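Local coordinates for protein putative tryptophan halogenase (Xanthomonas campestris pv. campestris, PDB 6Y1W) that probably works as a flavin-dependent halogenase of the tryptophan halogenase family, using FAD in a monooxygenase-like reaction, at residues E74-E77 / A78-M81; H122-L125 / K126-R130; Y293-Q296 / D297-A300. All blocks are in the same frame, centred on the assembly; numbering follows the deposited sequence.

Contact 1 of 3, residues E74-E77 / A78-M81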
loop_
_atom_site.group_PDB
_atom_site.type_symbol
_atom_site.label_atom_id
_atom_site.label_comp_id
_atom_site.label_asym_id
_atom_site.label_seq_id
_atom_site.Cartn_x
_atom_site.Cartn_y
_atom_site.Cartn_z
ATOM N N GLU A 74 10.574 18.332 -12.729
ATOM C CA GLU A 74 10.617 18.776 -14.130
ATOM C C GLU A 74 12.052 18.913 -14.640
ATOM O O GLU A 74 12.427 19.886 -15.303
ATOM C CB GLU A 74 9.818 20.075 -14.287
ATOM C CG GLU A 74 8.385 19.830 -13.878
ATOM C CD GLU A 74 7.539 21.063 -14.016
ATOM O OE1 GLU A 74 7.397 21.745 -13.020
ATOM O OE2 GLU A 74 7.040 21.363 -15.113
ATOM N N ILE A 75 12.850 17.886 -14.346
ATOM C CA ILE A 75 14.185 17.719 -14.894
ATOM C C ILE A 75 14.069 16.863 -16.133
ATOM O O ILE A 75 13.440 15.802 -16.084
ATOM C CB ILE A 75 15.121 17.073 -13.855
ATOM C CG1 ILE A 75 15.465 18.125 -12.816
ATOM C CG2 ILE A 75 16.395 16.441 -14.540
ATOM C CD1 ILE A 75 16.245 17.554 -11.631
ATOM N N ASP A 76 14.614 17.355 -17.259
ATOM C CA ASP A 76 14.560 16.636 -18.527
ATOM C C ASP A 76 15.508 15.444 -18.514
ATOM O O ASP A 76 16.708 15.597 -18.251
ATOM C CB ASP A 76 14.947 17.587 -19.677
ATOM C CG ASP A 76 14.942 16.891 -21.016
ATOM O OD1 ASP A 76 13.833 16.580 -21.520
ATOM O OD2 ASP A 76 16.032 16.597 -21.555
ATOM N N GLU A 77 14.984 14.268 -18.871
ATOM C CA GLU A 77 15.773 13.041 -18.741
ATOM C C GLU A 77 17.002 13.045 -19.644
ATOM O O GLU A 77 18.117 12.763 -19.182
ATOM C CB GLU A 77 14.904 11.831 -19.044
ATOM C CG GLU A 77 15.703 10.547 -18.974
ATOM C CD GLU A 77 14.855 9.334 -19.279
ATOM O OE1 GLU A 77 14.532 9.133 -20.467
ATOM O OE2 GLU A 77 14.481 8.617 -18.304
ATOM N N ALA A 78 16.846 13.404 -20.933
ATOM C CA ALA A 78 18.011 13.361 -21.816
ATOM C C ALA A 78 19.096 14.357 -21.376
ATOM O O ALA A 78 20.290 14.047 -21.457
ATOM C CB ALA A 78 17.587 13.598 -23.278
ATOM N N GLN A 79 18.705 15.548 -20.898
ATOM C CA GLN A 79 19.685 16.535 -20.446
ATOM C C GLN A 79 20.424 16.045 -19.210
ATOM O O GLN A 79 21.660 16.111 -19.134
ATOM C CB GLN A 79 18.953 17.853 -20.178
ATOM C CG GLN A 79 19.716 18.966 -19.542
ATOM C CD GLN A 79 18.734 20.041 -19.048
ATOM O OE1 GLN A 79 18.840 20.534 -17.931
ATOM N NE2 GLN A 79 17.740 20.355 -19.876
ATOM N N PHE A 80 19.666 15.500 -18.247
ATOM C CA PHE A 80 20.263 14.920 -17.050
ATOM C C PHE A 80 21.238 13.789 -17.406
ATOM O O PHE A 80 22.340 13.720 -16.861
ATOM C CB PHE A 80 19.124 14.427 -16.132
ATOM C CG PHE A 80 19.446 13.142 -15.413
ATOM C CD1 PHE A 80 20.440 13.126 -14.413
ATOM C CD2 PHE A 80 18.783 11.969 -15.734
ATOM C CE1 PHE A 80 20.765 11.944 -13.754
ATOM C CE2 PHE A 80 19.102 10.773 -15.074
ATOM C CZ PHE A 80 20.093 10.761 -14.119
ATOM N N MET A 81 20.842 12.880 -18.322
ATOM C CA MET A 81 21.699 11.732 -18.638
ATOM C C MET A 81 22.983 12.168 -19.346
ATOM O O MET A 81 24.084 11.685 -19.033
ATOM C CB MET A 81 20.924 10.733 -19.496
ATOM C CG MET A 81 19.841 9.993 -18.709
ATOM S SD MET A 81 19.089 8.662 -19.664
ATOM C CE MET A 81 20.434 7.425 -19.690
HETATM O O HOH W 1 14.299 13.911 -22.291
HETATM O O HOH W 2 16.066 19.860 -17.177
#
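Asp-76 and Gln-79 meet where the chain turns into helix 77-83, with Asp-76 as the N-cap residue. CG of Asp-76 stands anti to the backbone N (chi1 179°), which swings the carboxylate over the first turn. There OD2 accepts the bond from Gln-79 N at 2.9 Å, on its anti side and 26° out of the carboxylate plane.

The inner side of the turn is tightly filled. The CG2 branch of Ile-75 touches CB of Phe-80 at 3.7 Å, the two side chains running at a slant to one another. Phe-173, Leu-174 and Phe-177 of helix 167-180 cover Ile-75, while His-70 and Tyr-163 meet the Phe-80 ring edge-to-face. Further round, Glu-77 and Met-81 lie alongside each other and point the same way, with CG of Glu-77 3.9 Å from SD of Met-81. The extended chain of Glu-77 carries its carboxylate to the hydroxyls of Tyr-161, Tyr-163 and Tyr-499 and to His-153. Beneath the cap, the helical bonds from Phe-80 N to Asp-76 O and from Met-81 N to Glu-77 O are already regular.

The outer side is looser and wet. One water donates to Asp-76 OD1 (2.8 Å) and accepts from Ala-78 N, so an amide of the first turn is served indirectly. A second accepts from Asp-76 N at 2.9 Å and donates a weak bond to Gln-79 OE1, making a water relay where a capping box would have a direct bond.

Chemically, two consecutive acids have different tasks. Asp-76 takes the amide of Gln-79 directly and that of Ala-78 through a water, and the partial positive charge of the helix start would probably stabilise its carboxylate, whereas the acid group of Glu-77 is held by four side-chain partners from outside the turn.

Contact 2 of 3, residues H122-L125 / K126-R130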
loop_
_atom_site.group_PDB
_atom_site.type_symbol
_atom_site.label_atom_id
_atom_site.label_comp_id
_atom_site.label_asym_id
_atom_site.label_seq_id
_atom_site.Cartn_x
_atom_site.Cartn_y
_atom_site.Cartn_z
ATOM N N HIS A 122 2.619 -19.063 -10.252
ATOM C CA HIS A 122 1.891 -20.308 -9.984
ATOM C C HIS A 122 1.666 -21.095 -11.258
ATOM O O HIS A 122 1.836 -22.321 -11.262
ATOM C CB HIS A 122 0.571 -20.003 -9.269
ATOM C CG HIS A 122 0.796 -19.418 -7.917
ATOM N ND1 HIS A 122 1.205 -20.190 -6.852
ATOM C CD2 HIS A 122 0.797 -18.134 -7.483
ATOM C CE1 HIS A 122 1.401 -19.415 -5.803
ATOM N NE2 HIS A 122 1.162 -18.161 -6.159
ATOM N N PHE A 123 1.349 -20.407 -12.361
ATOM C CA PHE A 123 1.238 -21.080 -13.653
ATOM C C PHE A 123 2.597 -21.568 -14.113
ATOM O O PHE A 123 2.717 -22.684 -14.639
ATOM C CB PHE A 123 0.599 -20.142 -14.675
ATOM C CG PHE A 123 -0.764 -19.699 -14.248
ATOM C CD1 PHE A 123 -1.869 -20.496 -14.490
ATOM C CD2 PHE A 123 -0.921 -18.532 -13.501
ATOM C CE1 PHE A 123 -3.131 -20.128 -14.040
ATOM C CE2 PHE A 123 -2.169 -18.145 -13.052
ATOM C CZ PHE A 123 -3.282 -18.935 -13.309
ATOM N N TRP A 124 3.643 -20.770 -13.887
ATOM C CA TRP A 124 4.978 -21.221 -14.282
ATOM C C TRP A 124 5.405 -22.456 -13.493
ATOM O O TRP A 124 5.977 -23.388 -14.068
ATOM C CB TRP A 124 5.988 -20.089 -14.118
ATOM C CG TRP A 124 7.342 -20.470 -14.594
ATOM C CD1 TRP A 124 7.828 -20.322 -15.866
ATOM C CD2 TRP A 124 8.399 -21.062 -13.829
ATOM N NE1 TRP A 124 9.125 -20.785 -15.934
ATOM C CE2 TRP A 124 9.490 -21.269 -14.709
ATOM C CE3 TRP A 124 8.528 -21.467 -12.501
ATOM C CZ2 TRP A 124 10.704 -21.832 -14.292
ATOM C CZ3 TRP A 124 9.724 -22.031 -12.096
ATOM C CH2 TRP A 124 10.794 -22.221 -12.988
ATOM N N LEU A 125 5.122 -22.483 -12.176
ATOM C CA LEU A 125 5.479 -23.626 -11.333
ATOM C C LEU A 125 4.765 -24.902 -11.790
ATOM O O LEU A 125 5.376 -25.980 -11.851
ATOM C CB LEU A 125 5.140 -23.312 -9.871
ATOM C CG LEU A 125 6.140 -22.355 -9.186
ATOM C CD1 LEU A 125 5.553 -21.701 -7.917
ATOM C CD2 LEU A 125 7.508 -23.025 -8.922
ATOM N N LYS A 126 3.473 -24.800 -12.099
ATOM C CA LYS A 126 2.753 -25.950 -12.632
ATOM C C LYS A 126 3.390 -26.380 -13.937
ATOM O O LYS A 126 3.623 -27.576 -14.171
ATOM C CB LYS A 126 1.284 -25.590 -12.838
ATOM C CG LYS A 126 0.470 -26.583 -13.645
ATOM C CD LYS A 126 -0.053 -27.690 -12.820
ATOM C CE LYS A 126 -1.013 -28.527 -13.652
ATOM N NZ LYS A 126 -1.373 -29.642 -12.745
ATOM N N ALA A 127 3.709 -25.404 -14.795
ATOM C CA ALA A 127 4.307 -25.743 -16.081
ATOM C C ALA A 127 5.652 -26.412 -15.890
ATOM O O ALA A 127 5.999 -27.332 -16.632
ATOM C CB ALA A 127 4.450 -24.499 -16.963
ATOM N N HIS A 128 6.439 -25.940 -14.926
ATOM C CA HIS A 128 7.708 -26.585 -14.620
ATOM C C HIS A 128 7.497 -28.028 -14.142
ATOM O O HIS A 128 8.220 -28.943 -14.562
ATOM C CB HIS A 128 8.442 -25.747 -13.570
ATOM C CG HIS A 128 9.872 -26.126 -13.381
ATOM N ND1 HIS A 128 10.505 -26.047 -12.161
ATOM C CD2 HIS A 128 10.800 -26.560 -14.262
ATOM C CE1 HIS A 128 11.761 -26.433 -12.295
ATOM N NE2 HIS A 128 11.966 -26.749 -13.560
ATOM N N ALA A 129 6.510 -28.251 -13.272
ATOM C CA ALA A 129 6.234 -29.618 -12.828
ATOM C C ALA A 129 5.809 -30.507 -13.991
ATOM O O ALA A 129 6.078 -31.714 -13.974
ATOM C CB ALA A 129 5.167 -29.635 -11.725
ATOM N N ARG A 130 5.149 -29.940 -15.003
ATOM C CA ARG A 130 4.711 -30.683 -16.181
ATOM C C ARG A 130 5.746 -30.687 -17.301
ATOM O O ARG A 130 5.469 -31.238 -18.367
ATOM C CB ARG A 130 3.384 -30.125 -16.720
ATOM C CG ARG A 130 2.207 -30.177 -15.716
ATOM C CD ARG A 130 1.862 -31.621 -15.331
ATOM N NE ARG A 130 1.382 -32.341 -16.505
ATOM C CZ ARG A 130 0.923 -33.592 -16.510
ATOM N NH1 ARG A 130 0.864 -34.321 -15.391
ATOM N NH2 ARG A 130 0.517 -34.110 -17.663
#
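Trp-124 and His-128 form the aromatic part of this contact, one turn apart on helix 120-129. Their side chains run alongside each other in the same direction, since both carry CG anti to the backbone N (chi1 -176° and -167°). The result is an offset stack in which the centroid of the six-membered Trp-124 ring lies 4.9 Å from that of His-128, the planes inclined by 25°. CH2 of Trp-124 sits over one face of the His-128 imidazole, near its rim, 3.9 Å from His-128 ND1. A CH-pi contact adds to this: CB of His-128 lies over the indole face, 4.3 Å from the centroid of the six-membered ring of Trp-124.

Among the backbone bonds, His-128 N to Trp-124 O is short at 2.7 Å, and it joins the same two residues as the stack. Lys-126 N, Ala-127 N and Ala-129 N bond likewise to His-122 O, Phe-123 O and Leu-125 O.

Polar ends reach beyond the turn. Trp-124 NE1 donates to Arg-134 O and the indole meets Phe-136 edge-to-face, while Lys-126 NZ forms a salt bridge with Asp-464. This is an i to i+4 aromatic pair on the last turns of an alpha-helix, whose Ala-127 flank packs on helix 468-486.

Contact 3 of 3, residues Y293-Q296 / D297-A300. With BUD ((2S,3S)-butane-2,3-diol), chain I.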
loop_
_atom_site.group_PDB
_atom_site.type_symbol
_atom_site.label_atom_id
_atom_site.label_comp_id
_atom_site.label_asym_id
_atom_site.label_seq_id
_atom_site.Cartn_x
_atom_site.Cartn_y
_atom_site.Cartn_z
ATOM N N TYR A 293 36.102 -11.412 7.806
ATOM C CA TYR A 293 36.330 -12.643 7.061
ATOM C C TYR A 293 37.491 -12.581 6.090
ATOM O O TYR A 293 37.886 -13.624 5.563
ATOM C CB TYR A 293 35.064 -13.042 6.290
ATOM C CG TYR A 293 33.951 -13.499 7.178
ATOM C CD1 TYR A 293 33.043 -12.578 7.725
ATOM C CD2 TYR A 293 33.754 -14.849 7.444
ATOM C CE1 TYR A 293 32.022 -12.987 8.514
ATOM C CE2 TYR A 293 32.698 -15.279 8.254
ATOM C CZ TYR A 293 31.834 -14.335 8.783
ATOM O OH TYR A 293 30.813 -14.732 9.593
ATOM N N THR A 294 37.977 -11.397 5.762
ATOM C CA THR A 294 39.068 -11.263 4.812
ATOM C C THR A 294 39.752 -9.936 5.075
ATOM O O THR A 294 39.284 -9.141 5.889
ATOM C CB THR A 294 38.569 -11.368 3.375
ATOM O OG1 THR A 294 39.677 -11.719 2.535
ATOM C CG2 THR A 294 38.032 -10.051 2.941
ATOM N N ASP A 295 40.875 -9.700 4.390
ATOM C CA ASP A 295 41.609 -8.455 4.590
ATOM C C ASP A 295 41.664 -7.663 3.283
ATOM O O ASP A 295 41.300 -8.159 2.217
ATOM C CB ASP A 295 43.015 -8.716 5.149
ATOM C CG ASP A 295 43.975 -9.310 4.127
ATOM O OD1 ASP A 295 43.547 -9.970 3.164
ATOM O OD2 ASP A 295 45.194 -9.133 4.324
ATOM N N GLN A 296 42.074 -6.398 3.395
ATOM C CA GLN A 296 42.059 -5.501 2.238
ATOM C C GLN A 296 42.940 -6.014 1.106
ATOM O O GLN A 296 42.551 -5.981 -0.070
ATOM C CB GLN A 296 42.496 -4.100 2.664
ATOM C CG GLN A 296 42.508 -3.132 1.504
ATOM C CD GLN A 296 42.965 -1.762 1.908
ATOM O OE1 GLN A 296 42.157 -0.861 2.068
ATOM N NE2 GLN A 296 44.268 -1.596 2.070
ATOM N N ASP A 297 44.141 -6.489 1.432
ATOM C CA ASP A 297 45.022 -6.991 0.387
ATOM C C ASP A 297 44.375 -8.132 -0.406
ATOM O O ASP A 297 44.515 -8.193 -1.633
ATOM C CB ASP A 297 46.336 -7.453 1.008
ATOM C CG ASP A 297 47.229 -6.305 1.387
ATOM O OD1 ASP A 297 47.019 -5.190 0.867
ATOM O OD2 ASP A 297 48.148 -6.514 2.202
ATOM N N SER A 298 43.692 -9.073 0.279
ATOM C CA SER A 298 43.047 -10.174 -0.424
ATOM C C SER A 298 41.889 -9.661 -1.263
ATOM O O SER A 298 41.698 -10.105 -2.397
ATOM C CB SER A 298 42.559 -11.251 0.540
ATOM O OG SER A 298 43.639 -11.706 1.338
ATOM N N ALA A 299 41.130 -8.701 -0.726
ATOM C CA ALA A 299 40.014 -8.150 -1.496
ATOM C C ALA A 299 40.521 -7.430 -2.739
ATOM O O ALA A 299 39.903 -7.514 -3.810
ATOM C CB ALA A 299 39.200 -7.205 -0.627
ATOM N N ALA A 300 41.635 -6.693 -2.604
ATOM C CA ALA A 300 42.228 -6.006 -3.749
ATOM C C ALA A 300 42.642 -6.987 -4.835
ATOM O O ALA A 300 42.400 -6.740 -6.029
ATOM C CB ALA A 300 43.409 -5.149 -3.272
HETATM C C1 BUD I . 39.099 -11.363 -0.289
HETATM O O1 BUD I . 38.297 -13.517 -0.819
HETATM C C2 BUD I . 37.892 -12.279 -0.319
HETATM O O2 BUD I . 35.904 -12.615 -1.601
HETATM C C3 BUD I . 36.856 -11.661 -1.264
HETATM C C4 BUD I . 36.131 -10.521 -0.552
HETATM O O HOH W 3 45.413 -6.206 4.115
#
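The carboxylate of Asp-295 is gripped by Ser-298 through a single oxygen. Ser-298 OG donates to Asp-295 OD1 nearly in line with the C-O bond, a short contact of 2.5 Å. Ser-298 N reaches the same OD1 at 3.0 Å from above the carboxylate plane, 51° out of it. CG of Asp-295 lies between its backbone N and carbonyl carbon (chi1 73°), and this turn of the side chain brings OD1 over the start of the helix. The carboxylate of Asp-297 is turned 79° against that of Asp-295, with their OD2 atoms 4.5 Å apart. A water lies near this acidic pair, accepting from Asp-297 N at 3.0 Å and giving a weak bond to Asp-295 OD2.

Below the cap, Ala-299 N bonds to Asp-295 O and Ala-300 N to Gln-296 O. CB of Ala-299 rests on Ile-287 and Tyr-289 of strand 283-289. OG1 of Thr-294 lies 3.5 Å from CB of Ser-298, and these two residues, with Ala-299, border the bound butanediol, which is hydrogen-bonded to Asp-269 and Ala-271. The amide bond from Ser-298 makes Asp-295 the N-cap of helix 296-306, reinforced by the serine hydroxyl, at the rim of a butanediol pocket.

The three contacts are local turns in separate parts of the chain. Contacts 1 and 3 both show an aspartate N-cap opening a helix, whereas contact 2 lies at the C-terminal end of one. None touches another: the centres of contacts 1 and 2 are about 42 Å apart, those of contacts 1 and 3 about 39 Å, on opposite sides of the chain's centre, and those of contacts 2 and 3 about 43 Å. Contact 1 is nearest the predicted sites, with the Met-81 side chain about 8 Å from that of Lys-89, the predicted active-site residue, and the side chain of Phe-80 likewise about 8 Å from that of Ile-351, a predicted FAD-binding residue. Contact 3 instead borders a bound butanediol.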